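Local structure of hypothetical protein Atu0120 (Agrobacterium tumefaciens, 2I6H) at residues F37-G42 and E129-F134; G75-A80 and L84-L89; L90-R95 and F135-S140. The protein is of unknown function; it belongs to the all-helical DUF924 family of bacterial proteins, and its crystals contain bound calcium ions. All coordinates share one frame; numbering follows the deposited sequence. Where two conformers were deposited one is given.

Helix 80-97 ties the three contacts together. Contact 2 uses its first half and contact 3 its second, with centres about 12 Å apart. Leu88 O and Phe93 N, 2.8 Å apart, probably form a hydrogen bond between these halves. Contacts 1 and 3 share the chain run 129-140, with centres about 13 Å apart. The centres of contacts 1 and 2 are also about 13 Å apart, yet they touch: Trp38 CE2 reaches Leu88 CD2 at 3.4 Å. Contact 3 sits at the centre of the chain. Glu78 of contact 2 binds a calcium ion, and the Leu131 side chain of contact 1 is about 13 Å from a bound calcium ion. No active site is known.

Contact 1: F37-G42 and E129-F134; sequences FWKKAG and EDLRVF
Trp38 presents an indole edge to one face of the Phe134 ring. Its NE1 lies over that face, displaced toward the rim, and is 3.4 Å from Phe134 CZ. The five-membered ring of Trp38 and the Phe134 ring stand nearly perpendicular, at 88°, with centroids 4.7 Å apart. This is a T-shaped stack in which the indole is the edge partner. Its benzene half continues the contact, with Trp38 CZ2 at 3.7 Å from Phe134 CE1. The torsion of Trp38 that sets CG anti to its own nitrogen (chi1 -158°) carries the indole across to 129-134.

Leu131 adds a second apolar contact one turn earlier. Its CD2 methyl meets the indole edge in plane, 3.9 Å from Trp38 CD1. Its other methyl, CD1, packs on the aliphatic part of Lys39, 3.7 Å from CE. The extended Lys39 chain runs across this leucine, and its NZ goes on to a salt bridge with Glu81.

Further aromatic and apolar groups surround the pair. Trp46 stacks on Trp38 and meets Phe134 edge-to-face. Trp46 NE1 also bonds to Trp38 O, which accepts Gly42 N as well at 3.0 Å. Gly42 is the first residue to leave the helical conformation, with positive phi. On the other face of Phe134 lies Val133 CG1, from its own segment. Leu84, from helix 80-97, touches both Leu131 and Phe134.

The centre of the contact is buried, while Lys39 lies at its exposed margin. It joins the C-terminal end of helix 29-41 to the short, weakly bonded helix 129-132. The arrangement is an aromatic cluster between helices, part of the hydrophobic core of this all-helical DUF924 fold.

Contact 2: G75-A80 and L84-L89; sequences GWLEGA and LALMLL. With CA (calcium ion), chain C.
Trp76 O is held by three groups at the turn into helix 80-97. The backbone N of Gly79 reaches it at 3.2 Å, and the hydroxyls of Ser82 and Ser83 also bond to it. Just beyond, Leu84 N donates to Ala80 O at 2.9 Å with a fairly straight N-H (164°), a regular bond of the first helical turn.

With CG opposite its carbonyl carbon (chi1 -70°), the Trp76 side chain folds back against the helix it precedes. Its CZ3 lies 3.7 Å from Ala85 CB and 3.9 Å from Leu89 CD1, one turn further on. Leu86 crosses the tryptophan obliquely: its CD2 is 3.8 Å from Trp76 CE3, and its CG and CD1 approach Trp76 CB. The CD1 methyl of Leu86 also meets Leu77 CD2 at 4.0 Å. Trp76 NE1 bonds to Met23 O, which ties the indole to the start of the modelled chain. Ala31 and Ile34 of helix 29-41 pack against the same side chain.

Glu78 stays out of this packing. Its extended chain carries both carboxylate oxygens to a calcium ion, OE1 at 2.5 Å and OE2 at 2.4 Å, and a water molecule also binds the metal. The whole is a 3-10 turn leading into helix 80-97, with Gly79 at the N-cap position and a tryptophan packed back on that helix.

Contact 3: L90-R95 and F135-S140; sequences LDQFPR and FYLPFS
This is a buried packing contact between helix 80-97 and the start of the short helix 137-140, at the centre of the chain. The second half of the long helix takes part, and the backbones are nearest at Asp91 and Pro138. No hydrogen bond crosses between the segments.

The Asp91 carboxylate lies against the beginning of the short helix. Its OD1 is 3.5 Å from Pro138 CA, and its OD2 is 3.5 Å from Leu137 CB. The carboxyl carbon, Asp91 CG, packs on Pro138 CG at 3.9 Å. With chi1 at -179°, Asp91 CG points away from its own nitrogen and out to this neighbour. Beside it, Gln92 brings NE2 to 3.6 Å from Leu137 CD1.

Both carboxylate oxygens have polar partners. Gln92 NE2 donates to Asp91 OD2 at 2.9 Å, on the anti side and 30° out of the carboxylate plane. This bond uses the bent Gln92 chain and fixes the rotation of its amide. OD1 bonds to His141 ND1, just after the short helix.

Arg95, one turn on, reaches back to Asp91. Its NH2 donates to Asp91 O at 3.0 Å, in the carbonyl plane on a lone pair. NH2 also lies 3.5 Å from Asp91 OD1, but no N-H is aimed at that oxygen, and the attraction is one of charge. NH1 forms a salt bridge with Asp108.

The helix itself is irregular here. It has a wider pi-type turn at 90-92 and a kink at Pro94 and Arg95. Pro94 N has no hydrogen to give, and Arg95 N makes a weak bond to Gln92 O. The arrangement is a largely buried polar network centred on Asp91 at a kinked helix, packed against a proline in the first turn of its neighbour.

Contact 1: F37-G42 and E129-F134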
loop_
_atom_site.group_PDB
_atom_site.type_symbol
_atom_site.label_atom_id
_atom_site.label_comp_id
_atom_site.label_asym_id
_atom_site.label_seq_id
_atom_site.Cartn_x
_atom_site.Cartn_y
_atom_site.Cartn_z
ATOM N N PHE A 37 -7.724 -13.940 -15.058
ATOM C CA PHE A 37 -8.423 -14.008 -13.767
ATOM C C PHE A 37 -7.873 -12.944 -12.775
ATOM O O PHE A 37 -8.635 -12.237 -12.112
ATOM C CB PHE A 37 -8.237 -15.417 -13.195
ATOM C CG PHE A 37 -8.610 -15.546 -11.724
ATOM C CD1 PHE A 37 -9.909 -15.875 -11.332
ATOM C CD2 PHE A 37 -7.640 -15.378 -10.731
ATOM C CE1 PHE A 37 -10.231 -16.003 -9.959
ATOM C CE2 PHE A 37 -7.969 -15.497 -9.354
ATOM C CZ PHE A 37 -9.251 -15.810 -8.986
ATOM N N TRP A 38 -6.551 -12.872 -12.671
ATOM C CA TRP A 38 -5.901 -11.909 -11.761
ATOM C C TRP A 38 -6.243 -10.455 -12.156
ATOM O O TRP A 38 -6.597 -9.610 -11.276
ATOM C CB TRP A 38 -4.403 -12.143 -11.760
ATOM C CG TRP A 38 -3.686 -11.586 -10.485
ATOM C CD1 TRP A 38 -2.829 -10.524 -10.422
ATOM C CD2 TRP A 38 -3.817 -12.074 -9.145
ATOM N NE1 TRP A 38 -2.403 -10.318 -9.128
ATOM C CE2 TRP A 38 -2.982 -11.263 -8.322
ATOM C CE3 TRP A 38 -4.545 -13.129 -8.558
ATOM C CZ2 TRP A 38 -2.872 -11.453 -6.942
ATOM C CZ3 TRP A 38 -4.417 -13.336 -7.179
ATOM C CH2 TRP A 38 -3.580 -12.503 -6.390
ATOM N N LYS A 39 -6.120 -10.147 -13.447
ATOM C CA LYS A 39 -6.384 -8.776 -13.923
ATOM C C LYS A 39 -7.844 -8.390 -13.654
ATOM O O LYS A 39 -8.148 -7.292 -13.160
ATOM C CB LYS A 39 -6.034 -8.668 -15.408
ATOM C CG LYS A 39 -4.492 -8.739 -15.696
ATOM C CD LYS A 39 -4.316 -8.582 -17.232
ATOM C CE LYS A 39 -2.893 -8.679 -17.703
ATOM N NZ LYS A 39 -2.745 -8.779 -19.240
ATOM N N LYS A 40 -8.747 -9.332 -13.907
ATOM C CA LYS A 40 -10.188 -9.082 -13.707
ATOM C C LYS A 40 -10.507 -8.825 -12.239
ATOM O O LYS A 40 -11.262 -7.881 -11.926
ATOM C CB LYS A 40 -10.999 -10.244 -14.239
ATOM C CG LYS A 40 -12.505 -9.957 -14.310
ATOM C CD LYS A 40 -13.207 -11.153 -14.980
ATOM C CE LYS A 40 -14.649 -10.828 -15.318
ATOM N NZ LYS A 40 -15.473 -10.607 -14.108
ATOM N N ALA A 41 -9.898 -9.608 -11.338
ATOM C CA ALA A 41 -10.088 -9.454 -9.890
ATOM C C ALA A 41 -9.602 -8.083 -9.407
ATOM O O ALA A 41 -10.332 -7.385 -8.698
ATOM C CB ALA A 41 -9.387 -10.597 -9.117
ATOM N N GLY A 42 -8.408 -7.685 -9.847
ATOM C CA GLY A 42 -7.862 -6.391 -9.537
ATOM C C GLY A 42 -7.370 -6.193 -8.105
ATOM O O GLY A 42 -7.494 -7.099 -7.241
ATOM N N GLU A 129 3.171 -1.919 -15.149
ATOM C CA GLU A 129 3.688 -1.447 -13.885
ATOM C C GLU A 129 2.876 -1.995 -12.700
ATOM O O GLU A 129 3.474 -2.385 -11.711
ATOM C CB GLU A 129 3.739 0.090 -13.875
ATOM C CG GLU A 129 4.555 0.624 -12.740
ATOM C CD GLU A 129 4.643 2.153 -12.723
ATOM O OE1 GLU A 129 3.918 2.808 -13.511
ATOM O OE2 GLU A 129 5.435 2.660 -11.896
ATOM N N ASP A 130 1.543 -2.063 -12.844
ATOM C CA ASP A 130 0.591 -2.557 -11.831
ATOM C C ASP A 130 0.850 -4.008 -11.421
ATOM O O ASP A 130 0.508 -4.420 -10.317
ATOM C CB ASP A 130 -0.836 -2.512 -12.406
ATOM C CG ASP A 130 -1.462 -1.124 -12.347
ATOM O OD1 ASP A 130 -0.859 -0.237 -11.713
ATOM O OD2 ASP A 130 -2.573 -0.929 -12.899
ATOM N N LEU A 131 1.365 -4.796 -12.375
ATOM C CA LEU A 131 1.585 -6.245 -12.153
ATOM C C LEU A 131 3.015 -6.594 -11.767
ATOM O O LEU A 131 3.310 -7.708 -11.353
ATOM C CB LEU A 131 1.161 -7.048 -13.386
ATOM C CG LEU A 131 -0.342 -7.017 -13.731
ATOM C CD1 LEU A 131 -0.520 -7.601 -15.112
ATOM C CD2 LEU A 131 -1.215 -7.751 -12.673
ATOM N N ARG A 132 3.914 -5.643 -11.949
ATOM C CA ARG A 132 5.344 -5.877 -11.706
ATOM C C ARG A 132 5.663 -6.408 -10.302
ATOM O O ARG A 132 6.540 -7.279 -10.134
ATOM C CB ARG A 132 6.040 -4.530 -11.950
ATOM C CG ARG A 132 7.474 -4.596 -12.204
ATOM C CD ARG A 132 7.885 -3.338 -13.061
ATOM N NE ARG A 132 7.375 -3.335 -14.441
ATOM C CZ ARG A 132 7.252 -2.242 -15.197
ATOM N NH1 ARG A 132 7.582 -1.055 -14.701
ATOM N NH2 ARG A 132 6.816 -2.305 -16.443
ATOM N N VAL A 133 4.984 -5.859 -9.295
ATOM C CA VAL A 133 5.258 -6.228 -7.905
ATOM C C VAL A 133 5.138 -7.754 -7.639
ATOM O O VAL A 133 5.758 -8.279 -6.718
ATOM C CB VAL A 133 4.398 -5.414 -6.903
ATOM C CG1 VAL A 133 2.961 -5.822 -6.990
ATOM C CG2 VAL A 133 4.988 -5.567 -5.442
ATOM N N PHE A 134 4.302 -8.441 -8.422
ATOM C CA PHE A 134 4.179 -9.914 -8.230
ATOM C C PHE A 134 5.446 -10.739 -8.489
ATOM O O PHE A 134 5.579 -11.863 -7.959
ATOM C CB PHE A 134 2.905 -10.429 -8.915
ATOM C CG PHE A 134 1.695 -9.729 -8.383
ATOM C CD1 PHE A 134 1.252 -10.039 -7.093
ATOM C CD2 PHE A 134 1.103 -8.646 -9.073
ATOM C CE1 PHE A 134 0.184 -9.359 -6.496
ATOM C CE2 PHE A 134 0.005 -7.924 -8.472
ATOM C CZ PHE A 134 -0.438 -8.298 -7.184
#

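Contact 2: G75-A80 and L84-L89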
loop_
_atom_site.group_PDB
_atom_site.type_symbol
_atom_site.label_atom_id
_atom_site.label_comp_id
_atom_site.label_asym_id
_atom_site.label_seq_id
_atom_site.Cartn_x
_atom_site.Cartn_y
_atom_site.Cartn_z
ATOM N N GLY A 75 8.388 -24.631 -18.217
ATOM C CA GLY A 75 8.351 -24.033 -19.546
ATOM C C GLY A 75 7.718 -22.647 -19.568
ATOM O O GLY A 75 7.941 -21.876 -20.511
ATOM N N TRP A 76 6.915 -22.327 -18.551
ATOM C CA TRP A 76 6.284 -20.994 -18.469
ATOM C C TRP A 76 7.308 -19.883 -18.253
ATOM O O TRP A 76 7.018 -18.696 -18.464
ATOM C CB TRP A 76 5.202 -20.965 -17.365
ATOM C CG TRP A 76 3.985 -21.781 -17.707
ATOM C CD1 TRP A 76 3.855 -22.712 -18.728
ATOM C CD2 TRP A 76 2.733 -21.764 -17.019
ATOM N NE1 TRP A 76 2.582 -23.283 -18.695
ATOM C CE2 TRP A 76 1.872 -22.711 -17.663
ATOM C CE3 TRP A 76 2.244 -21.051 -15.918
ATOM C CZ2 TRP A 76 0.559 -22.945 -17.231
ATOM C CZ3 TRP A 76 0.908 -21.293 -15.495
ATOM C CH2 TRP A 76 0.093 -22.223 -16.162
ATOM N N LEU A 77 8.510 -20.260 -17.819
ATOM C CA LEU A 77 9.585 -19.262 -17.708
ATOM C C LEU A 77 9.913 -18.621 -19.075
ATOM O O LEU A 77 10.532 -17.558 -19.132
ATOM C CB LEU A 77 10.845 -19.883 -17.088
ATOM C CG LEU A 77 10.731 -20.158 -15.567
ATOM C CD1 LEU A 77 11.924 -21.027 -15.122
ATOM C CD2 LEU A 77 10.618 -18.822 -14.727
ATOM N N GLU A 78 9.504 -19.273 -20.170
ATOM C CA GLU A 78 9.797 -18.711 -21.502
ATOM C C GLU A 78 9.058 -17.378 -21.798
ATOM O O GLU A 78 9.554 -16.554 -22.608
ATOM C CB GLU A 78 9.494 -19.763 -22.579
ATOM C CG GLU A 78 9.820 -19.263 -23.958
ATOM C CD GLU A 78 9.607 -20.317 -25.068
ATOM O OE1 GLU A 78 9.405 -21.516 -24.799
ATOM O OE2 GLU A 78 9.652 -19.899 -26.250
ATOM N N GLY A 79 7.886 -17.172 -21.177
ATOM C CA GLY A 79 7.017 -16.006 -21.472
ATOM C C GLY A 79 6.897 -15.080 -20.262
ATOM O O GLY A 79 6.948 -15.545 -19.118
ATOM N N ALA A 80 6.739 -13.784 -20.506
ATOM C CA ALA A 80 6.617 -12.845 -19.398
ATOM C C ALA A 80 5.319 -13.060 -18.622
ATOM O O ALA A 80 5.356 -13.192 -17.382
ATOM C CB ALA A 80 6.736 -11.364 -19.884
ATOM N N LEU A 84 4.620 -14.531 -14.877
ATOM C CA LEU A 84 3.699 -13.903 -13.913
ATOM C C LEU A 84 2.716 -14.944 -13.334
ATOM O O LEU A 84 2.470 -14.979 -12.126
ATOM C CB LEU A 84 2.922 -12.725 -14.581
ATOM C CG LEU A 84 1.822 -12.046 -13.722
ATOM C CD1 LEU A 84 2.420 -11.572 -12.364
ATOM C CD2 LEU A 84 1.137 -10.879 -14.463
ATOM N N ALA A 85 2.116 -15.774 -14.200
ATOM C CA ALA A 85 1.236 -16.845 -13.745
ATOM C C ALA A 85 1.934 -17.754 -12.717
ATOM O O ALA A 85 1.300 -18.158 -11.728
ATOM C CB ALA A 85 0.711 -17.676 -14.927
ATOM N N LEU A 86 3.199 -18.111 -12.972
ATOM C CA LEU A 86 3.975 -18.885 -11.982
ATOM C C LEU A 86 4.029 -18.176 -10.611
ATOM O O LEU A 86 3.859 -18.832 -9.572
ATOM C CB LEU A 86 5.387 -19.170 -12.475
ATOM C CG LEU A 86 5.508 -20.171 -13.635
ATOM C CD1 LEU A 86 6.985 -20.288 -14.029
ATOM C CD2 LEU A 86 4.912 -21.575 -13.232
HETATM N N MSE A 87 4.265 -16.866 -10.612
HETATM C CA MSE A 87 4.339 -16.097 -9.366
HETATM C C MSE A 87 2.988 -16.203 -8.638
HETATM O O MSE A 87 2.925 -16.430 -7.413
HETATM C CB MSE A 87 4.591 -14.604 -9.643
HETATM C CG MSE A 87 5.804 -14.263 -10.408
HETATM SE SE MSE A 87 7.451 -14.853 -9.435
HETATM C CE MSE A 87 7.757 -16.473 -10.412
ATOM N N LEU A 88 1.912 -16.060 -9.402
ATOM C CA LEU A 88 0.552 -16.058 -8.847
ATOM C C LEU A 88 0.229 -17.424 -8.274
ATOM O O LEU A 88 -0.368 -17.539 -7.185
ATOM C CB LEU A 88 -0.443 -15.657 -9.920
ATOM C CG LEU A 88 -0.235 -14.227 -10.411
ATOM C CD1 LEU A 88 -1.287 -13.966 -11.509
ATOM C CD2 LEU A 88 -0.323 -13.187 -9.287
ATOM N N LEU A 89 0.664 -18.479 -8.955
ATOM C CA LEU A 89 0.437 -19.836 -8.416
ATOM C C LEU A 89 1.300 -20.212 -7.196
ATOM O O LEU A 89 0.842 -20.965 -6.306
ATOM C CB LEU A 89 0.722 -20.847 -9.508
ATOM C CG LEU A 89 -0.283 -20.832 -10.671
ATOM C CD1 LEU A 89 0.211 -21.816 -11.711
ATOM C CD2 LEU A 89 -1.725 -21.238 -10.149
HETATM CA CA CA C . 9.083 -22.044 -27.257
HETATM O O HOH W 1 6.716 -21.470 -26.769
#

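Contact 3: L90-R95 and F135-S140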
loop_
_atom_site.group_PDB
_atom_site.type_symbol
_atom_site.label_atom_id
_atom_site.label_comp_id
_atom_site.label_asym_id
_atom_site.label_seq_id
_atom_site.Cartn_x
_atom_site.Cartn_y
_atom_site.Cartn_z
ATOM N N LEU A 90 2.549 -19.725 -7.164
ATOM C CA LEU A 90 3.523 -20.236 -6.180
ATOM C C LEU A 90 3.785 -19.308 -4.997
ATOM O O LEU A 90 4.240 -19.769 -3.936
ATOM C CB LEU A 90 4.842 -20.629 -6.844
ATOM C CG LEU A 90 4.702 -21.774 -7.863
ATOM C CD1 LEU A 90 5.986 -21.919 -8.617
ATOM C CD2 LEU A 90 4.297 -23.110 -7.149
ATOM N N ASP A 91 3.444 -18.029 -5.165
ATOM C CA ASP A 91 3.579 -17.028 -4.119
ATOM C C ASP A 91 2.224 -16.519 -3.607
ATOM O O ASP A 91 2.044 -16.361 -2.393
ATOM C CB ASP A 91 4.441 -15.841 -4.629
ATOM C CG ASP A 91 4.640 -14.761 -3.544
ATOM O OD1 ASP A 91 5.473 -14.968 -2.616
ATOM O OD2 ASP A 91 3.923 -13.734 -3.620
ATOM N N GLN A 92 1.295 -16.234 -4.521
ATOM C CA GLN A 92 -0.010 -15.704 -4.097
ATOM C C GLN A 92 -1.026 -16.767 -3.676
ATOM O O GLN A 92 -1.584 -16.708 -2.556
ATOM C CB GLN A 92 -0.601 -14.808 -5.186
ATOM C CG GLN A 92 0.212 -13.549 -5.403
ATOM C CD GLN A 92 0.154 -12.659 -4.198
ATOM O OE1 GLN A 92 -0.885 -12.081 -3.907
ATOM N NE2 GLN A 92 1.285 -12.562 -3.453
ATOM N N PHE A 93 -1.243 -17.733 -4.560
ATOM C CA PHE A 93 -2.209 -18.833 -4.298
ATOM C C PHE A 93 -2.119 -19.433 -2.868
ATOM O O PHE A 93 -3.150 -19.547 -2.181
ATOM C CB PHE A 93 -2.084 -19.926 -5.381
ATOM C CG PHE A 93 -3.115 -21.017 -5.253
ATOM C CD1 PHE A 93 -4.306 -20.970 -6.039
ATOM C CD2 PHE A 93 -2.934 -22.084 -4.351
ATOM C CE1 PHE A 93 -5.288 -21.986 -5.925
ATOM C CE2 PHE A 93 -3.904 -23.105 -4.236
ATOM C CZ PHE A 93 -5.100 -23.059 -5.026
ATOM N N PRO A 94 -0.907 -19.800 -2.391
ATOM C CA PRO A 94 -0.801 -20.401 -1.046
ATOM C C PRO A 94 -1.267 -19.458 0.058
ATOM O O PRO A 94 -1.865 -19.906 1.043
ATOM C CB PRO A 94 0.719 -20.650 -0.879
ATOM C CG PRO A 94 1.266 -20.692 -2.252
ATOM C CD PRO A 94 0.415 -19.702 -3.039
ATOM N N ARG A 95 -1.034 -18.155 -0.132
ATOM C CA ARG A 95 -1.450 -17.155 0.855
ATOM C C ARG A 95 -2.968 -16.892 0.870
ATOM O O ARG A 95 -3.528 -16.495 1.907
ATOM C CB ARG A 95 -0.644 -15.865 0.656
ATOM C CG ARG A 95 0.840 -16.058 0.985
ATOM C CD ARG A 95 1.742 -14.856 0.623
ATOM N NE ARG A 95 2.985 -15.081 1.361
ATOM C CZ ARG A 95 3.902 -16.021 1.059
ATOM N NH1 ARG A 95 4.938 -16.196 1.876
ATOM N NH2 ARG A 95 3.816 -16.778 -0.052
ATOM N N PHE A 135 6.377 -10.191 -9.294
ATOM C CA PHE A 135 7.703 -10.782 -9.462
ATOM C C PHE A 135 8.615 -10.480 -8.252
ATOM O O PHE A 135 9.660 -11.112 -8.099
ATOM C CB PHE A 135 8.383 -10.238 -10.750
ATOM C CG PHE A 135 7.763 -10.741 -12.004
ATOM C CD1 PHE A 135 8.047 -12.032 -12.474
ATOM C CD2 PHE A 135 6.865 -9.950 -12.720
ATOM C CE1 PHE A 135 7.444 -12.538 -13.676
ATOM C CE2 PHE A 135 6.283 -10.418 -13.935
ATOM C CZ PHE A 135 6.572 -11.739 -14.403
ATOM N N TYR A 136 8.241 -9.516 -7.409
ATOM C CA TYR A 136 9.142 -9.046 -6.318
ATOM C C TYR A 136 8.708 -9.582 -4.957
ATOM O O TYR A 136 9.520 -9.748 -4.030
ATOM C CB TYR A 136 9.164 -7.504 -6.298
ATOM C CG TYR A 136 9.515 -6.874 -7.646
ATOM C CD1 TYR A 136 10.266 -7.578 -8.623
ATOM C CD2 TYR A 136 9.132 -5.549 -7.913
ATOM C CE1 TYR A 136 10.587 -6.941 -9.858
ATOM C CE2 TYR A 136 9.442 -4.918 -9.128
ATOM C CZ TYR A 136 10.171 -5.618 -10.080
ATOM O OH TYR A 136 10.481 -4.996 -11.282
ATOM N N LEU A 137 7.401 -9.841 -4.829
ATOM C CA LEU A 137 6.860 -10.320 -3.562
ATOM C C LEU A 137 7.559 -11.596 -3.029
ATOM O O LEU A 137 7.711 -11.720 -1.803
ATOM C CB LEU A 137 5.320 -10.490 -3.629
ATOM C CG LEU A 137 4.561 -9.148 -3.760
ATOM C CD1 LEU A 137 3.079 -9.436 -3.969
ATOM C CD2 LEU A 137 4.759 -8.337 -2.474
ATOM N N PRO A 138 7.951 -12.552 -3.916
ATOM C CA PRO A 138 8.685 -13.725 -3.386
ATOM C C PRO A 138 9.939 -13.297 -2.587
ATOM O O PRO A 138 10.293 -13.955 -1.613
ATOM C CB PRO A 138 9.027 -14.545 -4.646
ATOM C CG PRO A 138 7.897 -14.230 -5.588
ATOM C CD PRO A 138 7.707 -12.691 -5.363
ATOM N N PHE A 139 10.566 -12.184 -2.975
ATOM C CA PHE A 139 11.760 -11.724 -2.234
ATOM C C PHE A 139 11.346 -11.148 -0.866
ATOM O O PHE A 139 12.008 -11.431 0.141
ATOM C CB PHE A 139 12.584 -10.762 -3.084
ATOM C CG PHE A 139 13.068 -11.392 -4.361
ATOM C CD1 PHE A 139 14.116 -12.321 -4.316
ATOM C CD2 PHE A 139 12.431 -11.110 -5.581
ATOM C CE1 PHE A 139 14.594 -12.939 -5.515
ATOM C CE2 PHE A 139 12.882 -11.736 -6.776
ATOM C CZ PHE A 139 13.962 -12.644 -6.729
ATOM N N SER A 140 10.236 -10.410 -0.820
ATOM C CA SER A 140 9.707 -9.906 0.452
ATOM C C SER A 140 9.294 -11.048 1.387
ATOM O O SER A 140 9.287 -10.902 2.615
ATOM C CB SER A 140 8.507 -8.994 0.186
ATOM O OG SER A 140 8.971 -7.722 -0.240
#